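Local coordinates for RagB/SusD family nutrient uptake outer membrane protein (Bacteroides thetaiotaomicron, PDB 7KV2) that probably binds beta-glucan at the outer face of the bacterial outer membrane, as a surface glycan-binding protein of the SusD family, at residues L57-D61 with F275-Y279; V202-R206 with V215-Y221; K280-A284 with G383-Q388; P323-Y329 with Q369-L375. All coordinates share one frame; numbering follows the deposited sequence.

Interaction 1 (L57-D61 with F275-Y279); sequences LHWPD and FEINY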
loop_
_atom_site.group_PDB
_atom_site.type_symbol
_atom_site.label_atom_id
_atom_site.label_comp_id
_atom_site.label_asym_id
_atom_site.label_seq_id
_atom_site.Cartn_x
_atom_site.Cartn_y
_atom_site.Cartn_z
ATOM N N LEU A 57 0.494 -4.966 -10.622
ATOM C CA LEU A 57 0.470 -3.860 -9.616
ATOM C C LEU A 57 -0.965 -3.386 -9.383
ATOM O O LEU A 57 -1.291 -3.104 -8.190
ATOM C CB LEU A 57 1.337 -2.667 -10.055
ATOM C CG LEU A 57 2.837 -2.903 -10.048
ATOM C CD1 LEU A 57 3.535 -1.706 -10.654
ATOM C CD2 LEU A 57 3.381 -3.217 -8.658
ATOM N N HIS A 58 -1.787 -3.238 -10.428
ATOM C CA HIS A 58 -3.116 -2.600 -10.309
ATOM C C HIS A 58 -4.210 -3.650 -10.226
ATOM O O HIS A 58 -5.332 -3.278 -10.357
ATOM C CB HIS A 58 -3.405 -1.567 -11.408
ATOM C CG HIS A 58 -3.448 -2.101 -12.802
ATOM N ND1 HIS A 58 -4.574 -2.675 -13.362
ATOM C CD2 HIS A 58 -2.499 -2.127 -13.753
ATOM C CE1 HIS A 58 -4.294 -3.050 -14.607
ATOM N NE2 HIS A 58 -3.043 -2.702 -14.876
ATOM N N TRP A 59 -3.906 -4.911 -9.931
ATOM C CA TRP A 59 -4.929 -5.989 -9.863
ATOM C C TRP A 59 -5.584 -6.201 -8.497
ATOM O O TRP A 59 -6.778 -6.483 -8.496
ATOM C CB TRP A 59 -4.282 -7.316 -10.310
ATOM C CG TRP A 59 -4.018 -7.380 -11.782
ATOM C CD1 TRP A 59 -4.206 -6.404 -12.716
ATOM C CD2 TRP A 59 -3.460 -8.513 -12.490
ATOM N NE1 TRP A 59 -3.809 -6.852 -13.951
ATOM C CE2 TRP A 59 -3.339 -8.137 -13.844
ATOM C CE3 TRP A 59 -3.054 -9.793 -12.105
ATOM C CZ2 TRP A 59 -2.843 -9.006 -14.820
ATOM C CZ3 TRP A 59 -2.583 -10.660 -13.070
ATOM C CH2 TRP A 59 -2.485 -10.270 -14.406
ATOM N N PRO A 60 -4.846 -6.269 -7.356
ATOM C CA PRO A 60 -5.344 -6.942 -6.160
ATOM C C PRO A 60 -6.602 -6.362 -5.515
ATOM O O PRO A 60 -7.358 -7.105 -4.880
ATOM C CB PRO A 60 -4.201 -6.924 -5.126
ATOM C CG PRO A 60 -3.124 -6.092 -5.706
ATOM C CD PRO A 60 -3.458 -5.854 -7.168
ATOM N N ASP A 61 -6.896 -5.091 -5.782
ATOM C CA ASP A 61 -8.146 -4.468 -5.290
ATOM C C ASP A 61 -9.386 -5.160 -5.907
ATOM O O ASP A 61 -10.478 -5.143 -5.273
ATOM C CB ASP A 61 -8.106 -2.957 -5.548
ATOM C CG ASP A 61 -8.047 -2.589 -7.020
ATOM O OD1 ASP A 61 -7.163 -3.122 -7.754
ATOM O OD2 ASP A 61 -8.840 -1.705 -7.407
ATOM N N PHE A 275 6.523 6.850 -5.512
ATOM C CA PHE A 275 5.898 5.770 -6.308
ATOM C C PHE A 275 4.401 5.693 -6.007
ATOM O O PHE A 275 4.016 5.728 -4.827
ATOM C CB PHE A 275 6.648 4.462 -6.055
ATOM C CG PHE A 275 6.411 3.412 -7.105
ATOM C CD1 PHE A 275 6.806 3.630 -8.419
ATOM C CD2 PHE A 275 5.744 2.225 -6.794
ATOM C CE1 PHE A 275 6.582 2.671 -9.394
ATOM C CE2 PHE A 275 5.523 1.264 -7.774
ATOM C CZ PHE A 275 5.924 1.500 -9.074
ATOM N N GLU A 276 3.646 5.518 -7.081
ATOM C CA GLU A 276 2.170 5.264 -7.073
ATOM C C GLU A 276 1.880 4.116 -8.023
ATOM O O GLU A 276 2.652 3.879 -8.961
ATOM C CB GLU A 276 1.355 6.489 -7.467
ATOM C CG GLU A 276 1.859 7.755 -6.820
ATOM C CD GLU A 276 0.981 8.982 -7.037
ATOM O OE1 GLU A 276 -0.098 8.865 -7.664
ATOM O OE2 GLU A 276 1.383 10.047 -6.556
ATOM N N ILE A 277 0.762 3.451 -7.765
ATOM C CA ILE A 277 0.128 2.550 -8.731
ATOM C C ILE A 277 -0.956 3.346 -9.439
ATOM O O ILE A 277 -1.873 3.859 -8.768
ATOM C CB ILE A 277 -0.386 1.299 -8.012
ATOM C CG1 ILE A 277 0.811 0.542 -7.425
ATOM C CG2 ILE A 277 -1.216 0.474 -8.993
ATOM C CD1 ILE A 277 0.433 -0.660 -6.589
ATOM N N ASN A 278 -0.839 3.432 -10.759
ATOM C CA ASN A 278 -1.723 4.270 -11.617
ATOM C C ASN A 278 -3.080 3.613 -11.761
ATOM O O ASN A 278 -3.122 2.417 -12.093
ATOM C CB ASN A 278 -1.133 4.468 -13.004
ATOM C CG ASN A 278 0.099 5.336 -12.964
ATOM O OD1 ASN A 278 0.235 6.137 -12.060
ATOM N ND2 ASN A 278 1.037 5.102 -13.867
ATOM N N TYR A 279 -4.119 4.410 -11.596
ATOM C CA TYR A 279 -5.524 4.083 -11.931
ATOM C C TYR A 279 -6.125 5.251 -12.683
ATOM O O TYR A 279 -5.691 6.372 -12.382
ATOM C CB TYR A 279 -6.289 3.825 -10.639
ATOM C CG TYR A 279 -5.932 2.533 -9.950
ATOM C CD1 TYR A 279 -6.310 1.324 -10.511
ATOM C CD2 TYR A 279 -5.269 2.507 -8.728
ATOM C CE1 TYR A 279 -6.101 0.134 -9.846
ATOM C CE2 TYR A 279 -4.992 1.313 -8.072
ATOM C CZ TYR A 279 -5.427 0.127 -8.637
ATOM O OH TYR A 279 -5.222 -1.059 -8.011
HETATM O O HOH W 1 -3.196 -2.015 -6.292
#
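Y279, just past the end of strand 273-277, reaches into the turn of H58 to D61, and here the contact is tightest. The CB of H58 lies 3.5 Å from CE1 of the Y279 ring, while the hydroxyl beyond it arrives among three oxygens. Y279 OH is 2.8 Å from D61 OD1 and 3.2 Å from H58 O, which sits at the edge of the ring near its plane. A water adds a third partner, giving a hydrogen to L57 O and lying 2.8 Å from Y279 OH. A tyrosine can do both jobs here: its ring packs beside H58, and its hydroxyl still reaches polar atoms, the D61 carboxylate and the H58 carbonyl. D61 faces Y279 from the opposite direction, and its OD2 is bound by R286 and T297.

I277 continues the packing: its CD1 lies 3.4 Å from L57 O and its CG2 3.8 Å from H58 CB. Contact is looser at L57 CD1, 4.3 Å from CZ at the edge of the F275 ring, and the solvent side belongs to N278, an exposed residue that adds little area. The contact thus packs the loop after helix 43-53, in the helical N-terminal part, against the two-stranded antiparallel sheet of 273-277 and 400-404, while L57 also packs on helix 137-162, and W59 and P60 lean on helix 110-130.

Interaction 2 (V202-R206 with V215-Y221); sequences VLPMR and VTLAMVY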
loop_
_atom_site.group_PDB
_atom_site.type_symbol
_atom_site.label_atom_id
_atom_site.label_comp_id
_atom_site.label_asym_id
_atom_site.label_seq_id
_atom_site.Cartn_x
_atom_site.Cartn_y
_atom_site.Cartn_z
ATOM N N VAL A 202 21.197 2.447 -14.175
ATOM C CA VAL A 202 20.442 2.803 -15.413
ATOM C C VAL A 202 19.101 3.478 -15.071
ATOM O O VAL A 202 18.467 4.002 -15.970
ATOM C CB VAL A 202 20.234 1.545 -16.274
ATOM C CG1 VAL A 202 19.455 0.449 -15.550
ATOM C CG2 VAL A 202 19.604 1.886 -17.609
ATOM N N LEU A 203 18.640 3.428 -13.825
ATOM C CA LEU A 203 17.300 3.977 -13.481
ATOM C C LEU A 203 17.421 5.468 -13.215
ATOM O O LEU A 203 18.300 5.915 -12.496
ATOM C CB LEU A 203 16.788 3.258 -12.238
ATOM C CG LEU A 203 16.379 1.812 -12.461
ATOM C CD1 LEU A 203 15.977 1.132 -11.165
ATOM C CD2 LEU A 203 15.272 1.687 -13.496
ATOM N N PRO A 204 16.476 6.294 -13.688
ATOM C CA PRO A 204 16.491 7.702 -13.305
ATOM C C PRO A 204 16.056 7.873 -11.841
ATOM O O PRO A 204 15.329 6.996 -11.322
ATOM C CB PRO A 204 15.536 8.311 -14.319
ATOM C CG PRO A 204 14.529 7.187 -14.592
ATOM C CD PRO A 204 15.340 5.912 -14.533
ATOM N N MET A 205 16.449 8.990 -11.234
ATOM C CA MET A 205 16.042 9.350 -9.849
ATOM C C MET A 205 14.533 9.643 -9.827
ATOM O O MET A 205 13.861 9.207 -8.863
ATOM C CB MET A 205 16.850 10.541 -9.333
ATOM C CG MET A 205 16.569 10.905 -7.893
ATOM S SD MET A 205 16.820 9.587 -6.705
ATOM C CE MET A 205 18.531 9.812 -6.240
ATOM N N ARG A 206 14.014 10.302 -10.865
ATOM C CA ARG A 206 12.568 10.645 -10.992
ATOM C C ARG A 206 12.162 10.492 -12.453
ATOM O O ARG A 206 12.946 10.859 -13.337
ATOM C CB ARG A 206 12.295 12.071 -10.517
ATOM C CG ARG A 206 10.830 12.416 -10.326
ATOM C CD ARG A 206 10.523 13.810 -9.816
ATOM N NE ARG A 206 9.071 13.907 -9.909
ATOM C CZ ARG A 206 8.226 13.867 -8.894
ATOM N NH1 ARG A 206 8.639 14.003 -7.638
ATOM N NH2 ARG A 206 6.931 13.831 -9.173
ATOM N N VAL A 215 9.511 2.050 -12.807
ATOM C CA VAL A 215 10.529 1.934 -11.746
ATOM C C VAL A 215 11.539 3.078 -11.898
ATOM O O VAL A 215 11.953 3.382 -13.045
ATOM C CB VAL A 215 11.200 0.554 -11.823
ATOM C CG1 VAL A 215 12.361 0.438 -10.861
ATOM C CG2 VAL A 215 10.173 -0.540 -11.564
ATOM N N THR A 216 11.917 3.655 -10.768
ATOM C CA THR A 216 12.950 4.689 -10.620
ATOM C C THR A 216 13.920 4.256 -9.519
ATOM O O THR A 216 13.560 3.378 -8.696
ATOM C CB THR A 216 12.333 6.040 -10.264
ATOM O OG1 THR A 216 11.814 5.878 -8.934
ATOM C CG2 THR A 216 11.282 6.439 -11.272
ATOM N N LEU A 217 15.103 4.888 -9.497
ATOM C CA LEU A 217 16.088 4.671 -8.424
ATOM C C LEU A 217 15.423 4.999 -7.082
ATOM O O LEU A 217 15.631 4.255 -6.148
ATOM C CB LEU A 217 17.343 5.512 -8.663
ATOM C CG LEU A 217 18.492 5.221 -7.689
ATOM C CD1 LEU A 217 18.952 3.783 -7.775
ATOM C CD2 LEU A 217 19.651 6.171 -7.945
ATOM N N ALA A 218 14.667 6.101 -6.971
ATOM C CA ALA A 218 14.085 6.509 -5.670
ATOM C C ALA A 218 13.106 5.433 -5.206
ATOM O O ALA A 218 13.085 5.144 -3.981
ATOM C CB ALA A 218 13.432 7.859 -5.756
ATOM N N MET A 219 12.352 4.847 -6.132
ATOM C CA MET A 219 11.392 3.773 -5.774
ATOM C C MET A 219 12.195 2.580 -5.237
ATOM O O MET A 219 11.857 2.004 -4.201
ATOM C CB MET A 219 10.523 3.389 -6.969
ATOM C CG MET A 219 9.628 2.211 -6.697
ATOM S SD MET A 219 10.506 0.656 -7.136
ATOM C CE MET A 219 9.110 -0.454 -7.270
ATOM N N VAL A 220 13.305 2.258 -5.892
ATOM C CA VAL A 220 14.115 1.078 -5.479
ATOM C C VAL A 220 14.724 1.340 -4.100
ATOM O O VAL A 220 14.708 0.441 -3.275
ATOM C CB VAL A 220 15.189 0.789 -6.554
ATOM C CG1 VAL A 220 16.321 -0.091 -6.044
ATOM C CG2 VAL A 220 14.559 0.174 -7.781
ATOM N N TYR A 221 15.193 2.560 -3.859
ATOM C CA TYR A 221 15.775 3.010 -2.574
ATOM C C TYR A 221 14.734 2.826 -1.473
ATOM O O TYR A 221 15.030 2.337 -0.362
ATOM C CB TYR A 221 16.230 4.453 -2.693
ATOM C CG TYR A 221 17.580 4.645 -3.345
ATOM C CD1 TYR A 221 18.411 3.578 -3.694
ATOM C CD2 TYR A 221 18.049 5.929 -3.555
ATOM C CE1 TYR A 221 19.657 3.802 -4.280
ATOM C CE2 TYR A 221 19.307 6.162 -4.093
ATOM C CZ TYR A 221 20.105 5.095 -4.473
ATOM O OH TYR A 221 21.359 5.377 -4.977
#
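L203 and M205 approach the first turn of helix 217-231 from two places along one short loop. The L203 side chain lies at about a right angle to V220 and obliquely to V215, and its CD1 touches both: V215 CG1 at 3.7 Å and V220 CG2 at 3.8 Å. M205 starts out pointing away from the helix, but bends at chi2 (57°) and chi3, bringing SD to 3.9 Å from A218 CB and CE towards L217 CD2 and the Y221 ring. Only a flexible chain such as the thioether makes that detour easily, and the small A218 leaves room for the sulfur. Between the two side chains L217 N donates to P204 O at 2.8 Å, with an N-H...O angle of 162°. T216 is the N-cap: a chi1 of 68° folds OG1 back towards the start of the helix, where it accepts from M219 N at 3.0 Å. The loop thus joins helix 183-200, which also packs on L203 and V220, to helix 217-231, while helix 237-249 covers A218 and Y221 and helix 137-162 touches V215.

Interaction 3 (K280-A284 with G383-Q388); sequences KDDNA and GNNKDQ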
loop_
_atom_site.group_PDB
_atom_site.type_symbol
_atom_site.label_atom_id
_atom_site.label_comp_id
_atom_site.label_asym_id
_atom_site.label_seq_id
_atom_site.Cartn_x
_atom_site.Cartn_y
_atom_site.Cartn_z
ATOM N N LYS A 280 -7.047 5.006 -13.628
ATOM C CA LYS A 280 -7.698 6.126 -14.374
ATOM C C LYS A 280 -9.210 5.884 -14.508
ATOM O O LYS A 280 -9.624 4.722 -14.581
ATOM C CB LYS A 280 -7.027 6.256 -15.747
ATOM C CG LYS A 280 -7.281 5.056 -16.636
ATOM C CD LYS A 280 -7.074 5.268 -18.119
ATOM C CE LYS A 280 -7.880 4.280 -18.944
ATOM N NZ LYS A 280 -7.373 4.208 -20.328
ATOM N N ASP A 281 -10.002 6.950 -14.595
ATOM C CA ASP A 281 -11.433 6.813 -15.002
ATOM C C ASP A 281 -11.603 7.140 -16.498
ATOM O O ASP A 281 -12.634 6.754 -17.020
ATOM C CB ASP A 281 -12.379 7.676 -14.169
ATOM C CG ASP A 281 -12.261 9.171 -14.397
ATOM O OD1 ASP A 281 -11.110 9.634 -14.571
ATOM O OD2 ASP A 281 -13.324 9.859 -14.388
ATOM N N ASP A 282 -10.699 7.912 -17.113
ATOM C CA ASP A 282 -10.870 8.459 -18.492
ATOM C C ASP A 282 -10.987 7.289 -19.489
ATOM O O ASP A 282 -9.964 6.635 -19.722
ATOM C CB ASP A 282 -9.727 9.413 -18.842
ATOM C CG ASP A 282 -9.925 10.187 -20.139
ATOM O OD1 ASP A 282 -11.088 10.326 -20.583
ATOM O OD2 ASP A 282 -8.911 10.661 -20.693
ATOM N N ASN A 283 -12.197 7.050 -20.041
ATOM C CA ASN A 283 -12.551 5.909 -20.946
ATOM C C ASN A 283 -12.146 4.563 -20.300
ATOM O O ASN A 283 -11.757 3.605 -21.036
ATOM C CB ASN A 283 -11.949 6.094 -22.346
ATOM C CG ASN A 283 -12.438 7.349 -23.047
ATOM O OD1 ASN A 283 -11.642 8.078 -23.642
ATOM N ND2 ASN A 283 -13.737 7.615 -22.974
ATOM N N ALA A 284 -12.221 4.453 -18.965
ATOM C CA ALA A 284 -11.802 3.233 -18.224
ATOM C C ALA A 284 -12.921 2.179 -18.360
ATOM O O ALA A 284 -14.131 2.567 -18.294
ATOM C CB ALA A 284 -11.484 3.576 -16.786
ATOM N N GLY A 383 -17.434 12.909 -9.237
ATOM C CA GLY A 383 -16.646 13.305 -10.412
ATOM C C GLY A 383 -15.428 12.419 -10.659
ATOM O O GLY A 383 -14.966 12.410 -11.816
ATOM N N ASN A 384 -14.929 11.662 -9.662
ATOM C CA ASN A 384 -13.648 10.886 -9.778
ATOM C C ASN A 384 -13.857 9.579 -10.576
ATOM O O ASN A 384 -12.893 8.792 -10.757
ATOM C CB ASN A 384 -12.995 10.698 -8.404
ATOM C CG ASN A 384 -12.126 11.871 -8.001
ATOM O OD1 ASN A 384 -11.829 12.746 -8.835
ATOM N ND2 ASN A 384 -11.664 11.872 -6.756
ATOM N N ASN A 385 -15.079 9.291 -11.031
ATOM C CA ASN A 385 -15.325 8.160 -11.969
ATOM C C ASN A 385 -16.134 8.647 -13.185
ATOM O O ASN A 385 -16.756 7.782 -13.844
ATOM C CB ASN A 385 -16.030 6.991 -11.266
ATOM C CG ASN A 385 -17.378 7.372 -10.691
ATOM O OD1 ASN A 385 -17.776 8.541 -10.719
ATOM N ND2 ASN A 385 -18.038 6.399 -10.092
ATOM N N LYS A 386 -16.207 9.967 -13.433
ATOM C CA LYS A 386 -17.299 10.551 -14.277
ATOM C C LYS A 386 -17.079 10.191 -15.755
ATOM O O LYS A 386 -18.085 10.248 -16.495
ATOM C CB LYS A 386 -17.470 12.062 -14.073
ATOM C CG LYS A 386 -16.370 12.951 -14.636
ATOM C CD LYS A 386 -16.710 14.425 -14.519
ATOM C CE LYS A 386 -15.877 15.295 -15.430
ATOM N NZ LYS A 386 -14.535 15.544 -14.854
ATOM N N ASP A 387 -15.846 9.848 -16.168
ATOM C CA ASP A 387 -15.486 9.582 -17.599
ATOM C C ASP A 387 -15.352 8.081 -17.894
ATOM O O ASP A 387 -14.862 7.733 -18.993
ATOM C CB ASP A 387 -14.204 10.325 -17.984
ATOM C CG ASP A 387 -14.395 11.828 -17.962
ATOM O OD1 ASP A 387 -15.448 12.298 -18.466
ATOM O OD2 ASP A 387 -13.530 12.503 -17.392
ATOM N N GLN A 388 -15.752 7.206 -16.969
ATOM C CA GLN A 388 -15.601 5.737 -17.176
ATOM C C GLN A 388 -16.719 5.264 -18.142
ATOM O O GLN A 388 -17.771 5.958 -18.241
ATOM C CB GLN A 388 -15.552 5.030 -15.812
ATOM C CG GLN A 388 -16.892 5.040 -15.092
ATOM C CD GLN A 388 -17.715 3.831 -15.453
ATOM O OE1 GLN A 388 -17.164 2.741 -15.701
ATOM N NE2 GLN A 388 -19.033 4.019 -15.441
HETATM O O HOH W 2 -12.784 12.373 -13.506
#
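D281 puts its carboxylate against the backbone of N385 to D387, where OD2 accepts from D387 N at 3.1 Å. The N-H...O angle of 165° is nearly straight, although the donor stands above the carboxylate plane, 40° out of it. K386 N is about as near, but its angle is too poor for a bond. A water gives one hydrogen to D281 OD2, at 2.7 Å, and the other to G383 O. The short aspartate side chain, folded over its own backbone (chi1 69°), lets CB pack 3.6 Å from N384 O while OD2 meets the amide.

Turn meets turn here, the loop after strand 273-277 facing the loop between strands 373-375 and 400-404. D281 to A284 form a type II beta turn, closed by A284 N donating to D281 O, and N283 N donates to D387 O at 2.9 Å, from above the carbonyl plane. Opposite are two overlapping type I turns, G383 to K386 and N385 to Q388, the second with a weak bond from Q388 N to N385 O; G383 has a positive phi that favours glycine. Q388 adds a CA-H...O contact to D281 O at 3.1 Å.

The D281 and D387 carboxylates come within 4.0 Å at their OD2 atoms; the like charges would tend to raise proton affinity, an effect probably offset at D281 by its two donors. Farther out, S390 N binds Q388 OE1, and W396 packs on N384 and N385.

Interaction 4 (P323-Y329 with Q369-L375); sequences PVRKETY and QDTGFFL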
loop_
_atom_site.group_PDB
_atom_site.type_symbol
_atom_site.label_atom_id
_atom_site.label_comp_id
_atom_site.label_asym_id
_atom_site.label_seq_id
_atom_site.Cartn_x
_atom_site.Cartn_y
_atom_site.Cartn_z
ATOM N N PRO A 323 -14.559 1.543 8.023
ATOM C CA PRO A 323 -14.806 2.787 8.764
ATOM C C PRO A 323 -13.549 3.149 9.552
ATOM O O PRO A 323 -12.742 2.265 9.891
ATOM C CB PRO A 323 -15.847 2.470 9.845
ATOM C CG PRO A 323 -16.409 1.154 9.478
ATOM C CD PRO A 323 -15.509 0.513 8.442
ATOM N N VAL A 324 -13.308 4.446 9.705
ATOM C CA VAL A 324 -12.178 4.930 10.526
ATOM C C VAL A 324 -12.626 4.927 12.004
ATOM O O VAL A 324 -13.731 5.393 12.306
ATOM C CB VAL A 324 -11.721 6.327 10.078
ATOM C CG1 VAL A 324 -10.684 6.854 11.060
ATOM C CG2 VAL A 324 -11.231 6.302 8.635
ATOM N N ARG A 325 -11.811 4.314 12.869
ATOM C CA ARG A 325 -12.076 4.238 14.334
ATOM C C ARG A 325 -12.215 5.632 14.930
ATOM O O ARG A 325 -11.443 6.555 14.581
ATOM C CB ARG A 325 -10.958 3.484 15.045
ATOM C CG ARG A 325 -10.777 2.057 14.551
ATOM C CD ARG A 325 -9.696 1.403 15.355
ATOM N NE ARG A 325 -9.456 0.012 14.989
ATOM C CZ ARG A 325 -9.075 -0.922 15.855
ATOM N NH1 ARG A 325 -9.005 -0.664 17.154
ATOM N NH2 ARG A 325 -8.831 -2.139 15.424
ATOM N N LYS A 326 -13.217 5.810 15.779
ATOM C CA LYS A 326 -13.358 7.053 16.578
ATOM C C LYS A 326 -12.013 7.378 17.232
ATOM O O LYS A 326 -11.614 8.566 17.224
ATOM C CB LYS A 326 -14.473 6.878 17.609
ATOM C CG LYS A 326 -14.792 8.089 18.473
ATOM C CD LYS A 326 -15.879 7.820 19.516
ATOM C CE LYS A 326 -16.299 9.072 20.258
ATOM N NZ LYS A 326 -17.262 8.766 21.341
ATOM N N GLU A 327 -11.294 6.373 17.730
ATOM C CA GLU A 327 -10.014 6.608 18.438
ATOM C C GLU A 327 -8.972 7.208 17.486
ATOM O O GLU A 327 -8.092 7.942 17.957
ATOM C CB GLU A 327 -9.513 5.314 19.076
ATOM C CG GLU A 327 -10.456 4.811 20.184
ATOM C CD GLU A 327 -11.825 4.264 19.760
ATOM O OE1 GLU A 327 -11.979 3.757 18.628
ATOM O OE2 GLU A 327 -12.737 4.279 20.583
ATOM N N THR A 328 -9.053 6.907 16.188
ATOM C CA THR A 328 -8.123 7.474 15.180
ATOM C C THR A 328 -8.378 8.969 15.081
ATOM O O THR A 328 -7.447 9.765 15.210
ATOM C CB THR A 328 -8.282 6.750 13.832
ATOM O OG1 THR A 328 -7.881 5.392 14.011
ATOM C CG2 THR A 328 -7.474 7.393 12.749
ATOM N N TYR A 329 -9.622 9.354 14.994
ATOM C CA TYR A 329 -9.951 10.801 14.945
ATOM C C TYR A 329 -9.470 11.525 16.222
ATOM O O TYR A 329 -8.871 12.660 16.128
ATOM C CB TYR A 329 -11.444 10.974 14.772
ATOM C CG TYR A 329 -11.879 12.412 14.811
ATOM C CD1 TYR A 329 -11.912 13.181 13.667
ATOM C CD2 TYR A 329 -12.333 12.977 15.996
ATOM C CE1 TYR A 329 -12.391 14.485 13.703
ATOM C CE2 TYR A 329 -12.778 14.289 16.050
ATOM C CZ TYR A 329 -12.805 15.048 14.899
ATOM O OH TYR A 329 -13.262 16.345 14.979
ATOM N N GLN A 369 -19.810 -1.983 12.543
ATOM C CA GLN A 369 -18.657 -1.199 13.052
ATOM C C GLN A 369 -18.697 0.250 12.554
ATOM O O GLN A 369 -17.690 0.937 12.718
ATOM C CB GLN A 369 -17.340 -1.916 12.734
ATOM C CG GLN A 369 -17.327 -3.344 13.264
ATOM C CD GLN A 369 -16.103 -4.132 12.834
ATOM O OE1 GLN A 369 -15.638 -4.028 11.681
ATOM N NE2 GLN A 369 -15.627 -5.005 13.719
ATOM N N ASP A 370 -19.867 0.778 12.230
ATOM C CA ASP A 370 -20.027 2.192 11.807
ATOM C C ASP A 370 -19.536 3.117 12.917
ATOM O O ASP A 370 -19.829 2.856 14.104
ATOM C CB ASP A 370 -21.481 2.563 11.518
ATOM C CG ASP A 370 -21.621 4.016 11.060
ATOM O OD1 ASP A 370 -21.261 4.299 9.894
ATOM O OD2 ASP A 370 -22.079 4.854 11.871
ATOM N N THR A 371 -18.780 4.151 12.562
ATOM C CA THR A 371 -18.332 5.177 13.532
ATOM C C THR A 371 -18.836 6.560 13.123
ATOM O O THR A 371 -18.617 7.509 13.924
ATOM C CB THR A 371 -16.806 5.222 13.606
ATOM O OG1 THR A 371 -16.362 5.562 12.287
ATOM C CG2 THR A 371 -16.231 3.906 14.065
ATOM N N GLY A 372 -19.380 6.718 11.915
ATOM C CA GLY A 372 -19.629 8.067 11.351
ATOM C C GLY A 372 -18.429 8.622 10.584
ATOM O O GLY A 372 -18.600 9.632 9.852
ATOM N N PHE A 373 -17.250 7.988 10.679
ATOM C CA PHE A 373 -16.020 8.437 9.991
ATOM C C PHE A 373 -15.640 7.437 8.917
ATOM O O PHE A 373 -15.684 6.179 9.177
ATOM C CB PHE A 373 -14.838 8.570 10.948
ATOM C CG PHE A 373 -15.009 9.596 12.048
ATOM C CD1 PHE A 373 -14.788 10.941 11.804
ATOM C CD2 PHE A 373 -15.347 9.204 13.335
ATOM C CE1 PHE A 373 -14.937 11.877 12.817
ATOM C CE2 PHE A 373 -15.425 10.143 14.366
ATOM C CZ PHE A 373 -15.255 11.479 14.093
ATOM N N PHE A 374 -15.187 7.961 7.792
ATOM C CA PHE A 374 -14.644 7.167 6.665
ATOM C C PHE A 374 -13.282 7.707 6.257
ATOM O O PHE A 374 -12.942 8.860 6.601
ATOM C CB PHE A 374 -15.666 7.101 5.515
ATOM C CG PHE A 374 -16.974 6.463 5.917
ATOM C CD1 PHE A 374 -17.947 7.195 6.575
ATOM C CD2 PHE A 374 -17.169 5.098 5.763
ATOM C CE1 PHE A 374 -19.107 6.586 7.018
ATOM C CE2 PHE A 374 -18.346 4.504 6.187
ATOM C CZ PHE A 374 -19.326 5.256 6.798
ATOM N N LEU A 375 -12.512 6.877 5.559
ATOM C CA LEU A 375 -11.115 7.209 5.186
ATOM C C LEU A 375 -11.182 8.180 4.005
ATOM O O LEU A 375 -11.369 7.768 2.841
ATOM C CB LEU A 375 -10.350 5.939 4.836
ATOM C CG LEU A 375 -8.893 6.148 4.430
ATOM C CD1 LEU A 375 -8.075 6.682 5.593
ATOM C CD2 LEU A 375 -8.298 4.842 3.944
#
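F373 and Y329 form an offset stack, centroids 4.6 Å apart and planes at 25°, where strand 373-375, paired antiparallel with strand 343-345, packs against helix 326-331. Followed outward, F373 first sets CB 3.6 Å from V324 O and 3.9 Å from V324 CB. With CG anti to the carbonyl carbon (chi1 -62°), the ring then swings towards the helix: CD1 approaches Y329 CD1, CE2 lies near K326 CA and Y329 CB, CE1 comes to 3.4 Å from Y329 CD1, and CZ at the far end stands over the face of the Y329 ring, towards its rim. In return Y329 CB sits over the F373 face in a CH-pi contact. Aromatic residues fill this seam well because each offers a flat face to the other.

The strand is tied to the stretch leading into the helix by V324 N, which donates to F373 O at 3.0 Å from above the carbonyl plane. V324 has a short beta-branched side chain, whose CG2 lies close against the backbone, 3.4 Å from L375 N. P323, which has no N-H to give, packs CG on Q369 O. Nearby, C343 of strand 343-345 touches V324, Y329 and F373.

T371 makes an ST turn, its OG1 accepting from F373 N. Threonine serves here because that same hydroxyl also has a proton to give: T371 OG1 donates to V324 O at 2.6 Å, with the donor tilted 21° from the carbonyl plane.

Interactions 1 and 2 are neighbours, with centres 18 Å apart, and meet where F275 CG packs 3.5 Å from M219 CG. Along the chain, interaction 2 falls wholly between the two segments of interaction 1, which brings the helical N-terminal part against strand 273-277. The chain runs directly from Y279 into K280, so interaction 3 follows on, its centre 16 Å from that of interaction 1. Interaction 4 lies between the segments of interaction 3 in sequence, yet their nearest atoms are about 10 Å apart. Interactions 2 and 4, centres 36 Å apart, occupy opposite sides of the chain's centre. Interaction 1 joins the N-terminal helical region to the C-terminal SusD-family region, while both segments of each other contact lie within a single region.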